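Local structure of L-Ala-D/L-Glu epimerase, a muconate lactonizing enzyme (Klebsiella pneumoniae subsp. pneumoniae MGH 78578, 3FCP) at residues 38-43 / 111-116; 212-217 / 241-246; 271-276 / 286-291; 130-135 / 350-355; 53-58 / 301-306. The protein belongs to the enolase superfamily, in the muconate lactonizing enzyme family, and holds a magnesium ion in its barrel domain. All coordinates share one frame; numbering follows the deposited sequence.

In the fold
Interactions 1 and 3 are buried and each join a strand to a helix, the first in the N-terminal domain, the second in the barrel; only interaction 3 is wholly apolar, interaction 1 adding an arginine and a water at one end. Interaction 2 is the outermost, its centre about 25 Å from the centre of the chain; like interaction 4 it is partly buried. Interaction 4 alone has a direct hydrogen bond across its segments and reaches the same sheet as interaction 3. Interaction 5, the most central, joins the two domains through apolar packing and a water-bridged carboxylate; there Leu273 O of interaction 3 lies 2.6 Å from Gly301 N. Interactions 2 to 5 have subunit neighbours, interaction 1 none.

Interaction 1: 38-43 / 111-116; sequences VRLTRS and TALLDA
The guanidinium group of Arg42 lies with one face toward Ala116 O, which sits 4.1 Å above the plane and off toward its rim, while at its edge and in its plane lies a water. That water accepts from Arg42 NH1 at 3.0 Å and donates to Leu113 O at 2.9 Å, so the strand end and the helix are tied through one solvent molecule. The bend at chi3 (48°) brings the group beside the Ala116 carbonyl, and the aliphatic part packs on the way: Arg42 CD is 3.5 Å from Ala116 CB. Asp44 makes a salt bridge to Arg42 NH2, and the neutral Gln117 accepts a hydrogen bond from NH1 through its OE1. Toward the start of the strand segment, the contact is apolar. Leu40 CD1 meets Leu113 CD2 at 3.6 Å, the two side chains crossing obliquely, and Leu40 CB rests 4.1 Å from Ala112 CB. Val38 CG1 lies 4.2 Å from Ala112 CB. Alternate strand residues thus face alanines one helical turn apart, at an axis separation of 8.2 Å and an angle of 47°. Strand 33-42 is the middle strand of the three-stranded antiparallel sheet, helix 103-121 packs on it, and helix 88-98 meets Leu113.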
# COMPACT_ATOMS: atom_id res chain seq x y z
N VAL A 38 22.08 36.05 22.83
CA VAL A 38 23.42 35.97 22.29
C VAL A 38 23.80 37.26 21.57
O VAL A 38 22.96 37.91 20.96
CB VAL A 38 23.56 34.78 21.30
CG1 VAL A 38 22.47 34.85 20.25
CG2 VAL A 38 24.92 34.81 20.62
N ARG A 39 25.07 37.62 21.67
CA ARG A 39 25.60 38.78 20.96
C ARG A 39 26.85 38.28 20.26
O ARG A 39 27.78 37.77 20.90
CB ARG A 39 25.96 39.93 21.91
CG ARG A 39 26.53 41.14 21.16
CD ARG A 39 26.61 42.37 22.05
NE ARG A 39 27.44 42.13 23.22
CZ ARG A 39 27.47 42.93 24.28
NH1 ARG A 39 26.71 44.02 24.31
NH2 ARG A 39 28.25 42.64 25.31
N LEU A 40 26.86 38.39 18.94
CA LEU A 40 27.99 37.94 18.15
C LEU A 40 28.70 39.16 17.60
O LEU A 40 28.08 40.02 16.97
CB LEU A 40 27.49 37.03 17.02
CG LEU A 40 28.54 36.34 16.13
CD1 LEU A 40 27.92 35.09 15.52
CD2 LEU A 40 29.02 37.30 15.06
N THR A 41 30.01 39.23 17.84
CA THR A 41 30.80 40.36 17.37
C THR A 41 31.69 39.94 16.21
O THR A 41 32.40 38.94 16.29
CB THR A 41 31.68 40.93 18.50
OG1 THR A 41 30.85 41.38 19.57
CG2 THR A 41 32.51 42.10 17.98
N ARG A 42 31.64 40.72 15.13
CA ARG A 42 32.44 40.46 13.94
C ARG A 42 33.74 41.27 13.98
O ARG A 42 33.87 42.21 14.76
CB ARG A 42 31.65 40.81 12.69
CG ARG A 42 30.48 39.87 12.41
CD ARG A 42 29.40 40.53 11.58
NE ARG A 42 29.91 41.23 10.40
CZ ARG A 42 29.49 41.01 9.16
NH1 ARG A 42 28.56 40.09 8.92
NH2 ARG A 42 29.97 41.73 8.16
N SER A 43 34.69 40.90 13.12
CA SER A 43 35.97 41.60 13.06
C SER A 43 35.83 43.02 12.51
O SER A 43 36.75 43.83 12.64
CB SER A 43 36.96 40.81 12.20
OG SER A 43 36.45 40.59 10.90
N THR A 111 20.22 33.64 14.00
CA THR A 111 19.53 34.92 14.10
C THR A 111 20.54 36.05 14.21
O THR A 111 20.45 37.06 13.51
CB THR A 111 18.61 34.96 15.34
OG1 THR A 111 17.59 33.95 15.22
CG2 THR A 111 17.95 36.34 15.47
N ALA A 112 21.53 35.87 15.09
CA ALA A 112 22.55 36.89 15.31
C ALA A 112 23.37 37.11 14.04
O ALA A 112 23.69 38.26 13.69
CB ALA A 112 23.47 36.47 16.47
N LEU A 113 23.70 36.03 13.35
CA LEU A 113 24.47 36.11 12.11
C LEU A 113 23.69 36.92 11.08
O LEU A 113 24.26 37.77 10.39
CB LEU A 113 24.76 34.71 11.55
CG LEU A 113 25.82 33.90 12.30
CD1 LEU A 113 25.81 32.45 11.83
CD2 LEU A 113 27.18 34.54 12.08
N LEU A 114 22.39 36.66 10.99
CA LEU A 114 21.54 37.38 10.05
C LEU A 114 21.38 38.85 10.47
O LEU A 114 21.35 39.74 9.62
CB LEU A 114 20.16 36.72 9.94
CG LEU A 114 20.11 35.41 9.13
CD1 LEU A 114 18.77 34.73 9.34
CD2 LEU A 114 20.35 35.71 7.65
N ASP A 115 21.27 39.10 11.77
CA ASP A 115 21.14 40.46 12.27
C ASP A 115 22.37 41.27 11.85
O ASP A 115 22.25 42.36 11.29
CB ASP A 115 21.01 40.45 13.81
CG ASP A 115 20.78 41.85 14.40
OD1 ASP A 115 20.18 42.71 13.73
OD2 ASP A 115 21.20 42.07 15.56
N ALA A 116 23.55 40.70 12.07
CA ALA A 116 24.80 41.36 11.74
C ALA A 116 25.01 41.58 10.24
O ALA A 116 25.46 42.65 9.83
CB ALA A 116 25.99 40.58 12.32
O HOH W 1 27.15 37.89 10.32

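Interaction 2: 212-217 / 241-246; sequences GCRELA and QQIETA
With CG1 beside its backbone N (chi1 -60°) and CD1 folded back at chi2 -54°, Ile243 presents its longer branch to helix 206-218. Ile243 CD1 comes to 3.6 Å from Cys213 CB and 3.9 Å from Arg214 N, and its other branch, CG2, lies 4.1 Å from Ala217 CB. One isoleucine therefore touches three residues spread over about one turn of the helix. Arg214 contributes its aliphatic CG, which the Ile243 side chain crosses at about a right angle. Thr245 is set by chi1 -164°: OG1 lies anti to the backbone N and bonds to Val221 O, while CG2 takes the place between backbone N and carbonyl carbon and lies 3.8 Å from Ala217 CB. The polar and apolar branches of this threonine thus serve different partners. Ala217 CB also packs 3.7 Å from Glu244 O. Glu244 O accepts from a water oxygen 2.7 Å away, and the same water makes a weak bond to Ala217 O, bridging the helix to the loop. Glu244 is the centre of an inverse gamma turn, which follows directly as helix 233-242 ends. Arg214 packs on Glu244 of another subunit. The arrangement is that of a beta/alpha barrel: the connection from helix 233-242 to strand 246-249 passes against helix 206-218, the preceding helix of the outer layer.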
# COMPACT_ATOMS: atom_id res chain seq x y z
N GLY A 212 -12.34 13.35 20.74
CA GLY A 212 -12.18 14.78 20.95
C GLY A 212 -12.15 15.57 19.65
O GLY A 212 -12.86 16.56 19.50
N CYS A 213 -11.34 15.12 18.69
CA CYS A 213 -11.26 15.83 17.42
C CYS A 213 -12.59 15.86 16.66
O CYS A 213 -12.91 16.87 16.03
CB CYS A 213 -10.16 15.22 16.54
SG CYS A 213 -8.50 15.68 17.09
N ARG A 214 -13.35 14.77 16.70
CA ARG A 214 -14.64 14.75 16.02
C ARG A 214 -15.57 15.80 16.62
O ARG A 214 -16.24 16.54 15.90
CB ARG A 214 -15.31 13.36 16.12
CG ARG A 214 -14.81 12.35 15.09
CD ARG A 214 -15.70 11.11 15.07
NE ARG A 214 -15.59 10.34 16.31
CZ ARG A 214 -14.72 9.36 16.51
NH1 ARG A 214 -13.88 9.01 15.54
NH2 ARG A 214 -14.67 8.73 17.68
N GLU A 215 -15.59 15.87 17.95
CA GLU A 215 -16.43 16.83 18.66
C GLU A 215 -16.01 18.26 18.35
O GLU A 215 -16.86 19.12 18.11
CB GLU A 215 -16.33 16.59 20.17
CG GLU A 215 -17.06 15.36 20.64
CD GLU A 215 -18.55 15.49 20.45
OE1 GLU A 215 -19.12 16.49 20.94
OE2 GLU A 215 -19.15 14.61 19.80
N LEU A 216 -14.71 18.52 18.35
CA LEU A 216 -14.20 19.85 18.06
C LEU A 216 -14.58 20.28 16.64
O LEU A 216 -15.02 21.41 16.42
CB LEU A 216 -12.68 19.88 18.22
CG LEU A 216 -12.15 19.73 19.65
CD1 LEU A 216 -10.65 19.47 19.62
CD2 LEU A 216 -12.47 20.99 20.46
N ALA A 217 -14.42 19.38 15.68
CA ALA A 217 -14.77 19.71 14.31
C ALA A 217 -16.26 20.00 14.22
O ALA A 217 -16.67 20.93 13.52
CB ALA A 217 -14.40 18.56 13.38
N GLN A 241 -6.70 12.64 8.09
CA GLN A 241 -7.44 12.09 6.96
C GLN A 241 -8.92 11.83 7.26
O GLN A 241 -9.73 11.71 6.34
CB GLN A 241 -6.77 10.79 6.49
CG GLN A 241 -5.42 11.00 5.81
CD GLN A 241 -4.61 9.72 5.67
OE1 GLN A 241 -3.54 9.71 5.06
NE2 GLN A 241 -5.11 8.64 6.25
N GLN A 242 -9.29 11.75 8.54
CA GLN A 242 -10.68 11.48 8.89
C GLN A 242 -11.45 12.60 9.60
O GLN A 242 -12.67 12.66 9.52
CB GLN A 242 -10.75 10.20 9.72
CG GLN A 242 -10.04 10.29 11.05
CD GLN A 242 -9.96 8.96 11.78
OE1 GLN A 242 -9.52 8.90 12.93
NE2 GLN A 242 -10.37 7.88 11.11
N ILE A 243 -10.74 13.50 10.28
CA ILE A 243 -11.37 14.60 11.00
C ILE A 243 -11.85 15.72 10.08
O ILE A 243 -11.10 16.19 9.22
CB ILE A 243 -10.39 15.17 12.06
CG1 ILE A 243 -10.02 14.06 13.06
CG2 ILE A 243 -11.03 16.35 12.80
CD1 ILE A 243 -11.23 13.36 13.70
N GLU A 244 -13.09 16.17 10.28
CA GLU A 244 -13.66 17.20 9.43
C GLU A 244 -13.35 18.66 9.75
O GLU A 244 -14.23 19.52 9.78
CB GLU A 244 -15.18 16.98 9.32
CG GLU A 244 -15.50 15.57 8.78
CD GLU A 244 -16.99 15.34 8.51
OE1 GLU A 244 -17.84 16.05 9.08
OE2 GLU A 244 -17.30 14.42 7.73
N THR A 245 -12.07 18.92 9.98
CA THR A 245 -11.55 20.25 10.20
C THR A 245 -10.04 20.13 10.06
O THR A 245 -9.51 19.02 9.99
CB THR A 245 -11.93 20.86 11.57
OG1 THR A 245 -11.70 22.27 11.52
CG2 THR A 245 -11.10 20.27 12.71
N ALA A 246 -9.34 21.25 10.00
CA ALA A 246 -7.89 21.24 9.83
C ALA A 246 -7.07 20.83 11.05
O ALA A 246 -7.40 21.17 12.18
CB ALA A 246 -7.43 22.61 9.33
O HOH W 2 -16.82 19.92 10.33

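Interaction 3: 271-276 / 286-291; sequences YALKIA and ALARVA
Tyr271 and Leu273 of strand 270-273 pack against Leu287, Ala288 and Ala291 of helix 283-294, a strand-against-outer-helix contact of the beta/alpha barrel. The axes of segments 271-273 and 286-291 run nearly antiparallel (159°) at 9.7 Å, the relation expected where a barrel strand is followed by the helix that returns along its outside. Aromatic-aliphatic contacts come first. Tyr271 CD2 lies 3.8 Å from Leu287 CD2 and an equal distance from Ala291 CB, both approaching the ring obliquely, and the Tyr271 and Leu287 side chains cross at about a right angle. Aliphatic contacts make up the rest: Leu273 and Leu287 slide past one another in opposite directions. A chi1 of -152° directs the Leu287 branch to the strand, and an unusual chi2 of -149° turns CD2 to the tyrosine and CD1 to Leu273. Trp317 of helix 307-317 adds to the cover of Leu273. The polar link lies outside the packing: the Tyr271 hydroxyl bonds to Gly259 O, fixing the far end of the ring. Toward the C-terminal end of the strand the leucine forks, with Leu273 CD2 3.7 Å from Leu287 CD1 and Leu273 CD1 3.9 Å from Ala288 CB.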
# COMPACT_ATOMS: atom_id res chain seq x y z
N TYR A 271 1.51 23.06 9.07
CA TYR A 271 2.67 22.92 9.95
C TYR A 271 2.90 24.20 10.76
O TYR A 271 2.81 25.32 10.24
CB TYR A 271 3.96 22.65 9.15
CG TYR A 271 4.08 21.29 8.50
CD1 TYR A 271 3.26 20.22 8.87
CD2 TYR A 271 5.08 21.06 7.55
CE1 TYR A 271 3.43 18.96 8.31
CE2 TYR A 271 5.26 19.80 6.99
CZ TYR A 271 4.43 18.75 7.37
OH TYR A 271 4.60 17.51 6.82
N ALA A 272 3.22 24.02 12.04
CA ALA A 272 3.52 25.15 12.91
C ALA A 272 5.01 25.41 12.78
O ALA A 272 5.82 24.77 13.45
CB ALA A 272 3.17 24.81 14.37
N LEU A 273 5.39 26.34 11.91
CA LEU A 273 6.79 26.68 11.72
C LEU A 273 7.31 27.42 12.96
O LEU A 273 6.62 28.29 13.50
CB LEU A 273 6.97 27.59 10.50
CG LEU A 273 6.40 27.15 9.15
CD1 LEU A 273 6.58 28.27 8.13
CD2 LEU A 273 7.10 25.88 8.69
N LYS A 274 8.50 27.06 13.42
CA LYS A 274 9.12 27.72 14.57
C LYS A 274 10.62 27.77 14.32
O LYS A 274 11.23 26.74 14.03
CB LYS A 274 8.83 26.97 15.88
CG LYS A 274 7.35 26.97 16.28
CD LYS A 274 7.13 26.35 17.64
CE LYS A 274 5.64 26.36 18.02
NZ LYS A 274 5.42 25.79 19.37
N ILE A 275 11.23 28.94 14.43
CA ILE A 275 12.66 29.03 14.17
C ILE A 275 13.47 28.17 15.13
O ILE A 275 14.49 27.58 14.73
CB ILE A 275 13.18 30.50 14.18
CG1 ILE A 275 13.07 31.12 15.57
CG2 ILE A 275 12.39 31.34 13.17
CD1 ILE A 275 13.67 32.54 15.64
N ALA A 276 13.01 28.06 16.38
CA ALA A 276 13.71 27.26 17.39
C ALA A 276 13.78 25.77 17.05
O ALA A 276 14.78 25.11 17.33
CB ALA A 276 13.04 27.44 18.77
N ALA A 286 13.42 26.12 4.71
CA ALA A 286 13.47 24.86 3.96
C ALA A 286 12.22 24.03 4.29
O ALA A 286 11.60 23.44 3.41
CB ALA A 286 14.74 24.07 4.32
N LEU A 287 11.86 24.01 5.57
CA LEU A 287 10.68 23.28 6.02
C LEU A 287 9.46 23.92 5.35
O LEU A 287 8.55 23.22 4.88
CB LEU A 287 10.54 23.40 7.54
CG LEU A 287 9.84 22.31 8.36
CD1 LEU A 287 9.19 22.98 9.56
CD2 LEU A 287 8.82 21.53 7.54
N ALA A 288 9.43 25.24 5.31
CA ALA A 288 8.31 25.94 4.68
C ALA A 288 8.15 25.54 3.21
O ALA A 288 7.03 25.29 2.75
CB ALA A 288 8.50 27.45 4.80
N ARG A 289 9.25 25.48 2.47
CA ARG A 289 9.18 25.11 1.06
C ARG A 289 8.74 23.66 0.85
O ARG A 289 8.04 23.35 -0.11
CB ARG A 289 10.53 25.35 0.37
CG ARG A 289 10.99 26.82 0.35
CD ARG A 289 9.96 27.76 -0.27
NE ARG A 289 10.45 29.13 -0.36
CZ ARG A 289 9.68 30.20 -0.59
NH1 ARG A 289 8.38 30.06 -0.75
NH2 ARG A 289 10.23 31.41 -0.67
N VAL A 290 9.15 22.77 1.75
CA VAL A 290 8.75 21.37 1.68
C VAL A 290 7.24 21.34 1.84
O VAL A 290 6.52 20.70 1.07
CB VAL A 290 9.40 20.54 2.82
CG1 VAL A 290 8.71 19.17 2.95
CG2 VAL A 290 10.89 20.36 2.56
N ALA A 291 6.76 22.06 2.85
CA ALA A 291 5.33 22.11 3.11
C ALA A 291 4.59 22.62 1.89
O ALA A 291 3.59 22.03 1.47
CB ALA A 291 5.05 23.01 4.31

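Interaction 4: 130-135 / 350-355; sequences GGALQT and VALPQT
Thr135 and Leu352 meet through backbone and side chain together. Leu352 N donates to Thr135 O at 2.9 Å and 164°, and Leu352 CB lies 3.4 Å from the same Thr135 O. Leu352 holds CG anti to its backbone N (chi1 179°), which carries the branched end toward the 130-135 loop, where Leu352 CD2 comes within 4.5 Å of Ala132 CB and 4.3 Å of Gln134 O. This hydrogen bond continues the antiparallel pairing of strands 136-143 and 349-351, in which Val350 pairs with Leu137; strand 136-143 is the first of the parallel barrel strands, so the late strand is stitched beside the start of the barrel. Thr135 places OG1 anti to its own N (chi1 -161°), where Thr135 OG1 faces Gln354 CG at 3.6 Å, and the two side chains meet at a slant. A bend at chi2 turns the end of the glutamine away from the threonine, toward Ala132 CB. Leu314 and His315 of helix 307-317 flank Leu352. At the far end of the loop Gly130 is the C-prime residue of a Schellman motif closing helix 125-128, and Ala132 O accepts from Asn87 ND2 of a neighbouring subunit.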
# COMPACT_ATOMS: atom_id res chain seq x y z
N GLY A 130 14.96 37.27 0.99
CA GLY A 130 14.26 37.36 -0.28
C GLY A 130 13.22 38.45 -0.41
O GLY A 130 12.72 38.70 -1.51
N GLY A 131 12.88 39.10 0.70
CA GLY A 131 11.89 40.16 0.64
C GLY A 131 10.59 39.81 1.34
O GLY A 131 10.13 38.67 1.29
N ALA A 132 10.01 40.81 1.98
CA ALA A 132 8.76 40.62 2.70
C ALA A 132 7.56 40.74 1.77
O ALA A 132 7.47 41.67 0.96
CB ALA A 132 8.64 41.63 3.82
N LEU A 133 6.64 39.79 1.90
CA LEU A 133 5.41 39.79 1.11
C LEU A 133 4.43 40.69 1.85
O LEU A 133 3.51 41.26 1.25
CB LEU A 133 4.83 38.38 1.06
CG LEU A 133 5.04 37.44 -0.13
CD1 LEU A 133 6.37 37.68 -0.80
CD2 LEU A 133 4.91 36.00 0.38
N GLN A 134 4.66 40.83 3.15
CA GLN A 134 3.79 41.60 4.03
C GLN A 134 4.65 42.21 5.13
O GLN A 134 5.54 41.54 5.66
CB GLN A 134 2.77 40.63 4.63
CG GLN A 134 1.52 41.22 5.21
CD GLN A 134 0.64 40.14 5.81
OE1 GLN A 134 -0.50 40.40 6.20
NE2 GLN A 134 1.17 38.92 5.89
N THR A 135 4.40 43.47 5.47
CA THR A 135 5.19 44.13 6.50
C THR A 135 4.39 44.33 7.79
O THR A 135 4.86 44.96 8.74
CB THR A 135 5.74 45.48 5.97
OG1 THR A 135 6.84 45.89 6.78
CG2 THR A 135 4.67 46.55 6.00
N VAL A 350 1.05 42.97 14.19
CA VAL A 350 2.34 43.45 14.67
C VAL A 350 3.08 44.05 13.47
O VAL A 350 3.02 43.52 12.36
CB VAL A 350 3.18 42.30 15.31
CG1 VAL A 350 3.50 41.23 14.28
CG2 VAL A 350 4.45 42.87 15.91
N ALA A 351 3.75 45.17 13.69
CA ALA A 351 4.47 45.81 12.61
C ALA A 351 5.89 45.26 12.52
O ALA A 351 6.59 45.16 13.53
CB ALA A 351 4.51 47.32 12.83
N LEU A 352 6.30 44.89 11.31
CA LEU A 352 7.64 44.35 11.10
C LEU A 352 8.63 45.48 10.80
O LEU A 352 8.47 46.22 9.84
CB LEU A 352 7.64 43.38 9.92
CG LEU A 352 9.01 42.79 9.60
CD1 LEU A 352 9.40 41.80 10.69
CD2 LEU A 352 8.97 42.10 8.25
N PRO A 353 9.68 45.60 11.63
CA PRO A 353 10.66 46.67 11.37
C PRO A 353 11.32 46.44 10.01
O PRO A 353 11.46 45.30 9.57
CB PRO A 353 11.67 46.49 12.52
CG PRO A 353 10.86 45.83 13.60
CD PRO A 353 10.02 44.84 12.84
N GLN A 354 11.70 47.52 9.34
CA GLN A 354 12.36 47.38 8.05
C GLN A 354 13.69 48.14 8.02
O GLN A 354 14.17 48.52 6.96
CB GLN A 354 11.46 47.85 6.91
CG GLN A 354 10.29 46.92 6.60
CD GLN A 354 10.72 45.55 6.08
OE1 GLN A 354 11.08 44.66 6.85
NE2 GLN A 354 10.69 45.39 4.76
N THR A 355 14.27 48.35 9.19
CA THR A 355 15.55 49.03 9.30
C THR A 355 16.60 47.92 9.16
O THR A 355 16.24 46.74 9.06
CB THR A 355 15.68 49.74 10.66
OG1 THR A 355 15.47 48.80 11.72
CG2 THR A 355 14.65 50.86 10.77

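Interaction 5: 53-58 / 301-306; sequences TTIGGL and GTMLEG
Met303 and Ile55 form the first shell, together with Thr53, Thr54 and Leu304. Met303 CB lies 3.4 Å from Thr53 O, and Ile55 CG1 lies 3.4 Å from Met303 O, so each segment lays an aliphatic carbon on a carbonyl of the other. The methionine chain, bent at chi2 (-56°) and chi3 (-59°), curls to bring Met303 CE to 3.6 Å from Thr54 OG1; the two side chains lie side by side, pointing the same way. Ile55 CD1 packs 4.0 Å from Leu304 CG. The second shell is polar. A water accepts from Thr53 N and donates to Glu305 OE2 at 2.6 Å, bridging the segments. Glu305 OE1 takes two bonds, from Thr302 OG1 nearly along its C-O axis and from Met303 N at 171°, from above the carboxylate plane. Thr302 OG1 in turn accepts from Leu304 N, an ST turn. Farther out, Glu51 bonds both Thr53 OG1 and Gly306 N, and Phe104 packs on Met303, whose side chain is about 7 Å from the magnesium ion. Two bonds to OE1 and a water on OE2 fix the rotation of the Glu305 carboxylate, while Met303 O, with aliphatic carbon against it, has no polar partner in the model.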
# COMPACT_ATOMS: atom_id res chain seq x y z
N THR A 53 14.72 30.61 23.27
CA THR A 53 13.87 30.49 24.44
C THR A 53 12.96 29.27 24.35
O THR A 53 12.62 28.81 23.26
CB THR A 53 12.98 31.75 24.58
OG1 THR A 53 13.81 32.88 24.88
CG2 THR A 53 11.95 31.58 25.68
N THR A 54 12.58 28.74 25.51
CA THR A 54 11.68 27.60 25.54
C THR A 54 10.65 27.82 26.64
O THR A 54 10.64 28.85 27.31
CB THR A 54 12.40 26.27 25.78
OG1 THR A 54 11.47 25.20 25.57
CG2 THR A 54 12.95 26.19 27.19
N ILE A 55 9.80 26.82 26.83
CA ILE A 55 8.75 26.88 27.83
C ILE A 55 8.92 25.80 28.90
O ILE A 55 9.10 24.63 28.58
CB ILE A 55 7.36 26.70 27.16
CG1 ILE A 55 7.20 27.69 26.00
CG2 ILE A 55 6.25 26.89 28.17
CD1 ILE A 55 6.03 27.39 25.06
N GLY A 56 8.87 26.21 30.16
CA GLY A 56 8.96 25.28 31.27
C GLY A 56 10.14 24.34 31.40
O GLY A 56 9.94 23.15 31.66
N GLY A 57 11.35 24.86 31.25
CA GLY A 57 12.54 24.02 31.40
C GLY A 57 12.65 22.89 30.40
O GLY A 57 13.01 23.11 29.25
N LEU A 58 12.35 21.67 30.84
CA LEU A 58 12.42 20.50 29.97
C LEU A 58 11.06 19.83 29.82
O LEU A 58 10.96 18.71 29.31
CB LEU A 58 13.45 19.49 30.51
CG LEU A 58 14.92 19.90 30.40
CD1 LEU A 58 15.81 18.89 31.12
CD2 LEU A 58 15.32 20.01 28.93
N GLY A 301 4.67 29.88 14.18
CA GLY A 301 4.68 29.49 15.58
C GLY A 301 5.70 30.16 16.49
O GLY A 301 6.64 30.79 16.02
N THR A 302 5.50 29.98 17.80
CA THR A 302 6.38 30.58 18.80
C THR A 302 6.69 29.64 19.95
O THR A 302 5.98 28.65 20.17
CB THR A 302 5.74 31.85 19.45
OG1 THR A 302 6.74 32.58 20.18
CG2 THR A 302 4.61 31.46 20.41
N MET A 303 7.76 29.96 20.67
CA MET A 303 8.16 29.22 21.86
C MET A 303 8.06 30.26 22.99
O MET A 303 8.65 30.12 24.06
CB MET A 303 9.60 28.70 21.73
CG MET A 303 9.77 27.50 20.79
SD MET A 303 8.75 26.04 21.16
CE MET A 303 9.25 25.65 22.77
N LEU A 304 7.26 31.29 22.72
CA LEU A 304 7.03 32.41 23.63
C LEU A 304 8.30 33.23 23.83
O LEU A 304 8.68 33.57 24.95
CB LEU A 304 6.47 31.92 24.98
CG LEU A 304 5.08 31.27 24.92
CD1 LEU A 304 4.60 30.93 26.33
CD2 LEU A 304 4.11 32.22 24.25
N GLU A 305 8.97 33.53 22.71
CA GLU A 305 10.19 34.33 22.72
C GLU A 305 9.88 35.77 23.12
O GLU A 305 8.74 36.23 22.99
CB GLU A 305 10.82 34.37 21.32
CG GLU A 305 11.47 33.09 20.81
CD GLU A 305 10.48 32.09 20.24
OE1 GLU A 305 9.29 32.42 20.05
OE2 GLU A 305 10.92 30.95 19.96
N GLY A 306 10.91 36.48 23.58
CA GLY A 306 10.76 37.88 23.90
C GLY A 306 10.82 38.62 22.57
O GLY A 306 10.60 38.01 21.52
O HOH W 3 13.27 30.16 20.71